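Local coordinates for putative uncharacterized protein (Cricetid herpesvirus 2, PDB 4ZKQ), which binds chemokines and probably serves the rodent gammaherpesvirus as a decoy receptor that keeps host chemokines from their own receptors, at residues E170-G175 against Y323-F328; L22-L27 against K382-T387. One frame throughout, in Å; residues are numbered along the deposited sequence.

Interaction 1 of 2, residues E170-G175 against Y323-F328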
loop_
_atom_site.group_PDB
_atom_site.type_symbol
_atom_site.label_atom_id
_atom_site.label_comp_id
_atom_site.label_asym_id
_atom_site.label_seq_id
_atom_site.Cartn_x
_atom_site.Cartn_y
_atom_site.Cartn_z
ATOM N N GLU A 170 1.039 -0.011 -8.034
ATOM C CA GLU A 170 0.048 1.049 -8.041
ATOM C C GLU A 170 -0.317 1.462 -9.450
ATOM O O GLU A 170 0.379 1.148 -10.422
ATOM C CB GLU A 170 0.560 2.272 -7.271
ATOM C CG GLU A 170 0.787 2.010 -5.800
ATOM C CD GLU A 170 1.110 3.267 -5.012
ATOM O OE1 GLU A 170 1.521 4.269 -5.627
ATOM O OE2 GLU A 170 0.956 3.250 -3.773
ATOM N N LEU A 171 -1.418 2.190 -9.548
ATOM C CA LEU A 171 -1.856 2.730 -10.824
ATOM C C LEU A 171 -0.724 3.545 -11.451
ATOM O O LEU A 171 -0.515 3.513 -12.662
ATOM C CB LEU A 171 -3.116 3.574 -10.625
ATOM C CG LEU A 171 -3.782 4.165 -11.863
ATOM C CD1 LEU A 171 -4.267 3.070 -12.804
ATOM C CD2 LEU A 171 -4.933 5.052 -11.422
ATOM N N SER A 172 0.032 4.243 -10.611
ATOM C CA SER A 172 1.188 5.009 -11.072
ATOM C C SER A 172 2.267 4.149 -11.727
ATOM O O SER A 172 3.082 4.649 -12.497
ATOM C CB SER A 172 1.823 5.748 -9.905
ATOM O OG SER A 172 2.421 4.815 -9.019
ATOM N N GLY A 173 2.289 2.866 -11.381
ATOM C CA GLY A 173 3.386 1.990 -11.756
ATOM C C GLY A 173 4.387 1.787 -10.629
ATOM O O GLY A 173 5.270 0.933 -10.721
ATOM N N ALA A 174 4.255 2.567 -9.559
ATOM C CA ALA A 174 5.156 2.431 -8.419
ATOM C C ALA A 174 5.013 1.051 -7.782
ATOM O O ALA A 174 3.903 0.537 -7.634
ATOM C CB ALA A 174 4.884 3.519 -7.397
ATOM N N GLY A 175 6.145 0.456 -7.419
ATOM C CA GLY A 175 6.161 -0.814 -6.722
ATOM C C GLY A 175 6.227 -0.598 -5.226
ATOM O O GLY A 175 7.292 -0.313 -4.671
ATOM N N TYR A 323 -9.118 7.882 -12.388
ATOM C CA TYR A 323 -7.988 8.411 -11.633
ATOM C C TYR A 323 -6.757 8.561 -12.509
ATOM O O TYR A 323 -6.434 7.675 -13.292
ATOM C CB TYR A 323 -7.670 7.503 -10.438
ATOM C CG TYR A 323 -8.752 7.501 -9.382
ATOM C CD1 TYR A 323 -8.771 8.458 -8.380
ATOM C CD2 TYR A 323 -9.759 6.547 -9.394
ATOM C CE1 TYR A 323 -9.762 8.465 -7.417
ATOM C CE2 TYR A 323 -10.752 6.544 -8.436
ATOM C CZ TYR A 323 -10.750 7.506 -7.450
ATOM O OH TYR A 323 -11.736 7.507 -6.494
ATOM N N GLU A 324 -6.085 9.702 -12.374
ATOM C CA GLU A 324 -4.780 9.917 -12.989
ATOM C C GLU A 324 -3.741 9.763 -11.889
ATOM O O GLU A 324 -3.926 10.302 -10.803
ATOM C CB GLU A 324 -4.679 11.309 -13.623
ATOM C CG GLU A 324 -5.811 11.685 -14.570
ATOM C CD GLU A 324 -5.624 11.154 -15.981
ATOM O OE1 GLU A 324 -4.524 10.660 -16.309
ATOM O OE2 GLU A 324 -6.587 11.240 -16.769
ATOM N N SER A 325 -2.663 9.028 -12.154
ATOM C CA SER A 325 -1.622 8.823 -11.150
ATOM C C SER A 325 -0.239 8.687 -11.780
ATOM O O SER A 325 -0.079 8.052 -12.820
ATOM C CB SER A 325 -1.926 7.577 -10.315
ATOM O OG SER A 325 -0.989 7.433 -9.263
ATOM N N CYS A 326 0.744 9.299 -11.132
ATOM C CA CYS A 326 2.140 9.203 -11.528
ATOM C C CYS A 326 2.981 9.064 -10.270
ATOM O O CYS A 326 2.531 9.421 -9.177
ATOM C CB CYS A 326 2.573 10.436 -12.328
ATOM S SG CYS A 326 1.481 10.812 -13.715
ATOM N N ALA A 327 4.195 8.546 -10.419
ATOM C CA ALA A 327 5.118 8.463 -9.297
ATOM C C ALA A 327 6.537 8.754 -9.762
ATOM O O ALA A 327 6.873 8.504 -10.917
ATOM C CB ALA A 327 5.032 7.101 -8.634
ATOM N N PHE A 328 7.343 9.304 -8.859
ATOM C CA PHE A 328 8.707 9.713 -9.161
ATOM C C PHE A 328 9.640 9.269 -8.059
ATOM O O PHE A 328 9.311 9.407 -6.882
ATOM C CB PHE A 328 8.805 11.231 -9.317
ATOM C CG PHE A 328 7.821 11.796 -10.272
ATOM C CD1 PHE A 328 6.543 12.122 -9.849
ATOM C CD2 PHE A 328 8.162 12.000 -11.598
ATOM C CE1 PHE A 328 5.625 12.642 -10.729
ATOM C CE2 PHE A 328 7.250 12.524 -12.480
ATOM C CZ PHE A 328 5.977 12.846 -12.045
HETATM O O HOH W 1 -0.965 5.748 -14.725
HETATM O O HOH W 2 4.550 7.132 -12.914
HETATM O O HOH W 3 -1.427 4.786 -7.925
#

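Interaction 2 of 2, residues L22-L27 against K382-T387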
loop_
_atom_site.group_PDB
_atom_site.type_symbol
_atom_site.label_atom_id
_atom_site.label_comp_id
_atom_site.label_asym_id
_atom_site.label_seq_id
_atom_site.Cartn_x
_atom_site.Cartn_y
_atom_site.Cartn_z
ATOM N N LEU A 22 6.275 -0.758 12.586
ATOM C CA LEU A 22 6.620 -0.889 11.175
ATOM C C LEU A 22 7.568 0.223 10.778
ATOM O O LEU A 22 7.492 1.324 11.319
ATOM C CB LEU A 22 5.376 -0.828 10.280
ATOM C CG LEU A 22 4.221 -1.782 10.584
ATOM C CD1 LEU A 22 3.056 -1.468 9.672
ATOM C CD2 LEU A 22 4.637 -3.232 10.428
ATOM N N THR A 23 8.452 -0.062 9.828
ATOM C CA THR A 23 9.322 0.965 9.266
ATOM C C THR A 23 9.388 0.777 7.762
ATOM O O THR A 23 9.000 -0.272 7.239
ATOM C CB THR A 23 10.753 0.917 9.860
ATOM O OG1 THR A 23 11.358 -0.344 9.563
ATOM C CG2 THR A 23 10.729 1.118 11.375
ATOM N N GLN A 24 9.886 1.786 7.062
ATOM C CA GLN A 24 10.001 1.684 5.617
ATOM C C GLN A 24 11.323 2.227 5.098
ATOM O O GLN A 24 11.910 3.136 5.693
ATOM C CB GLN A 24 8.835 2.408 4.942
ATOM C CG GLN A 24 8.774 3.913 5.207
ATOM C CD GLN A 24 7.675 4.592 4.420
ATOM O OE1 GLN A 24 6.554 4.096 4.347
ATOM N NE2 GLN A 24 7.994 5.733 3.817
ATOM N N ASP A 25 11.791 1.619 4.012
ATOM C CA ASP A 25 12.886 2.143 3.200
ATOM C C ASP A 25 12.337 2.590 1.863
ATOM O O ASP A 25 11.498 1.895 1.280
ATOM C CB ASP A 25 13.962 1.087 2.941
ATOM C CG ASP A 25 14.713 0.683 4.195
ATOM O OD1 ASP A 25 14.771 1.486 5.146
ATOM O OD2 ASP A 25 15.253 -0.442 4.213
ATOM N N ILE A 26 12.817 3.725 1.362
ATOM C CA ILE A 26 12.653 4.047 -0.053
ATOM C C ILE A 26 13.821 3.419 -0.805
ATOM O O ILE A 26 14.975 3.566 -0.405
ATOM C CB ILE A 26 12.623 5.563 -0.318
ATOM C CG1 ILE A 26 11.674 6.256 0.657
ATOM C CG2 ILE A 26 12.232 5.848 -1.777
ATOM C CD1 ILE A 26 10.258 5.708 0.631
ATOM N N LEU A 27 13.522 2.717 -1.887
ATOM C CA LEU A 27 14.554 1.992 -2.615
ATOM C C LEU A 27 14.916 2.756 -3.880
ATOM O O LEU A 27 14.222 3.692 -4.272
ATOM C CB LEU A 27 14.077 0.574 -2.943
ATOM C CG LEU A 27 13.679 -0.249 -1.709
ATOM C CD1 LEU A 27 12.932 -1.529 -2.092
ATOM C CD2 LEU A 27 14.880 -0.588 -0.843
ATOM N N LYS A 382 1.983 13.050 -2.322
ATOM C CA LYS A 382 2.710 12.580 -1.156
ATOM C C LYS A 382 4.180 12.440 -1.512
ATOM O O LYS A 382 4.531 11.950 -2.582
ATOM C CB LYS A 382 2.157 11.250 -0.647
ATOM C CG LYS A 382 2.892 10.741 0.592
ATOM C CD LYS A 382 2.177 9.587 1.273
ATOM C CE LYS A 382 2.156 8.350 0.406
ATOM N NZ LYS A 382 1.660 7.164 1.163
ATOM N N MET A 383 5.025 12.903 -0.603
ATOM C CA MET A 383 6.467 12.796 -0.742
ATOM C C MET A 383 6.993 12.223 0.565
ATOM O O MET A 383 6.635 12.698 1.642
ATOM C CB MET A 383 7.088 14.158 -1.053
ATOM C CG MET A 383 6.594 14.773 -2.360
ATOM S SD MET A 383 7.392 16.334 -2.786
ATOM C CE MET A 383 9.073 15.794 -3.101
ATOM N N GLU A 384 7.815 11.183 0.476
ATOM C CA GLU A 384 8.244 10.463 1.667
ATOM C C GLU A 384 9.667 9.940 1.555
ATOM O O GLU A 384 10.114 9.512 0.488
ATOM C CB GLU A 384 7.301 9.289 1.949
ATOM C CG GLU A 384 7.175 8.316 0.789
ATOM C CD GLU A 384 6.070 7.295 0.983
ATOM O OE1 GLU A 384 5.917 6.790 2.110
ATOM O OE2 GLU A 384 5.360 6.990 -0.000
ATOM N N SER A 385 10.360 9.984 2.685
ATOM C CA SER A 385 11.612 9.283 2.876
ATOM C C SER A 385 11.323 8.064 3.727
ATOM O O SER A 385 10.171 7.673 3.881
ATOM C CB SER A 385 12.637 10.184 3.556
ATOM O OG SER A 385 12.165 10.574 4.831
ATOM N N GLY A 386 12.366 7.477 4.295
ATOM C CA GLY A 386 12.199 6.365 5.211
ATOM C C GLY A 386 11.621 6.772 6.552
ATOM O O GLY A 386 11.011 5.952 7.238
ATOM N N THR A 387 11.799 8.041 6.922
ATOM C CA THR A 387 11.470 8.509 8.267
ATOM C C THR A 387 10.466 9.669 8.313
ATOM O O THR A 387 9.963 10.004 9.387
ATOM C CB THR A 387 12.740 8.958 9.001
ATOM O OG1 THR A 387 13.391 9.978 8.235
ATOM C CG2 THR A 387 13.689 7.787 9.191
HETATM O O HOH W 4 9.589 4.305 8.571
#

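Interaction 1 of 2, residues E170-G175 against Y323-F328
Ser172 presses its CB and OG against the strand at Ser325, Cys326 and Ala327, yet no direct hydrogen bond crosses between 170-175 and 323-328. The van der Waals part is close: Ser172 CB lies 3.3 Å from Ser325 OG, while Ser172 OG rests on the methyl CB of Ala327. That methyl also meets Ala174 CB, at 3.8 Å. At the other end, Leu171 CD2 reaches Tyr323 CB at 3.8 Å, the two side chains crossing at about a right angle; CG anti to the leucine N (chi1 -176°) brings this branch over the strand.

The polar links run through water. One water accepts from Ser172 N and sits 3.0 Å from Ser325 OG; a second donates to Ser172 O and accepts from Ala327 N, 2.9 Å from each. A third lies between the carbonyl oxygens of Leu171 and Ser325.

Within the loop, a type I turn from Glu170 to Gly173 overlaps an ST turn, in which Ala174 N donates to Ser172 OG at 3.0 Å. The Cys326-Cys347 disulfide links the strand to the loop before strand 350-355. Small side chains let Ser172 CA come within 4.3 Å of Cys326 CA; the polar contacts are left to water.

Interaction 2 of 2, residues L22-L27 against K382-T387
Gln24 carries the contact through its amide nitrogen, which spends two bonds on the segment 382-387. NE2 donates to Glu384 OE1 at 2.9 Å, nearly straight at 168°, and to Ser385 O, also at 2.9 Å but more bent. Both acceptors lie close to the amide plane, although NE2 meets OE1 from above the carboxylate, 36° out of its plane. This pair of bonds fixes the rotation of the amide. Gln24 CG lies between its backbone N and carbonyl carbon (chi1 63°), and the chain, extended beyond, crosses that of Glu384 at about a right angle.

Beside it, Ile26 lays CG1 along the backbone, 3.6 Å from Glu384 O, and its CD1 stands 4.0 Å from Glu384 CG. Gly386 CA comes within 3.3 Å of Gln24 O, so the backbones are in contact here. A water also joins the segments, accepting from Gln24 N and lying 2.6 Å from Gly386 O.

Farther out, Lys215 NZ bonds Gln24 OE1, and Lys54 NZ forms a salt bridge with Glu384 OE1, an arrangement that would be expected to favour a charged carboxylate. Glu384 OE2 has a long salt bridge to Lys382 NZ. Ser385 OG is hydrogen-bonded to Thr302 OG1 and Tyr388 N.

Here outermost strand 23-26 of a seven-stranded mixed sheet packs against the end of strand 378-384 and its tight hairpin connection to 388-395 in the second sheet.

How the interactions relate
Interactions 1 and 2 join the same two parts of the chain: the mixed sheet containing strands 23-26 and 175-181, and the sheet containing strands 324-330 and 378-384. Their centres are 16 Å apart and their nearest atoms about 6 Å, without touching. On the second sheet, strand 308-315 pairs with both 324-330 and 378-384. On the first, strand 54-59 lies between 23-26 and 175-181. Asp53 bonds to the backbones of both Leu27 and Gly175, and Lys54 pairs with Gly175 by its backbone and with Glu384 by its side chain. Along the chain, interaction 1 is nested within the loop that interaction 2 closes. Neither contact includes a bound ligand.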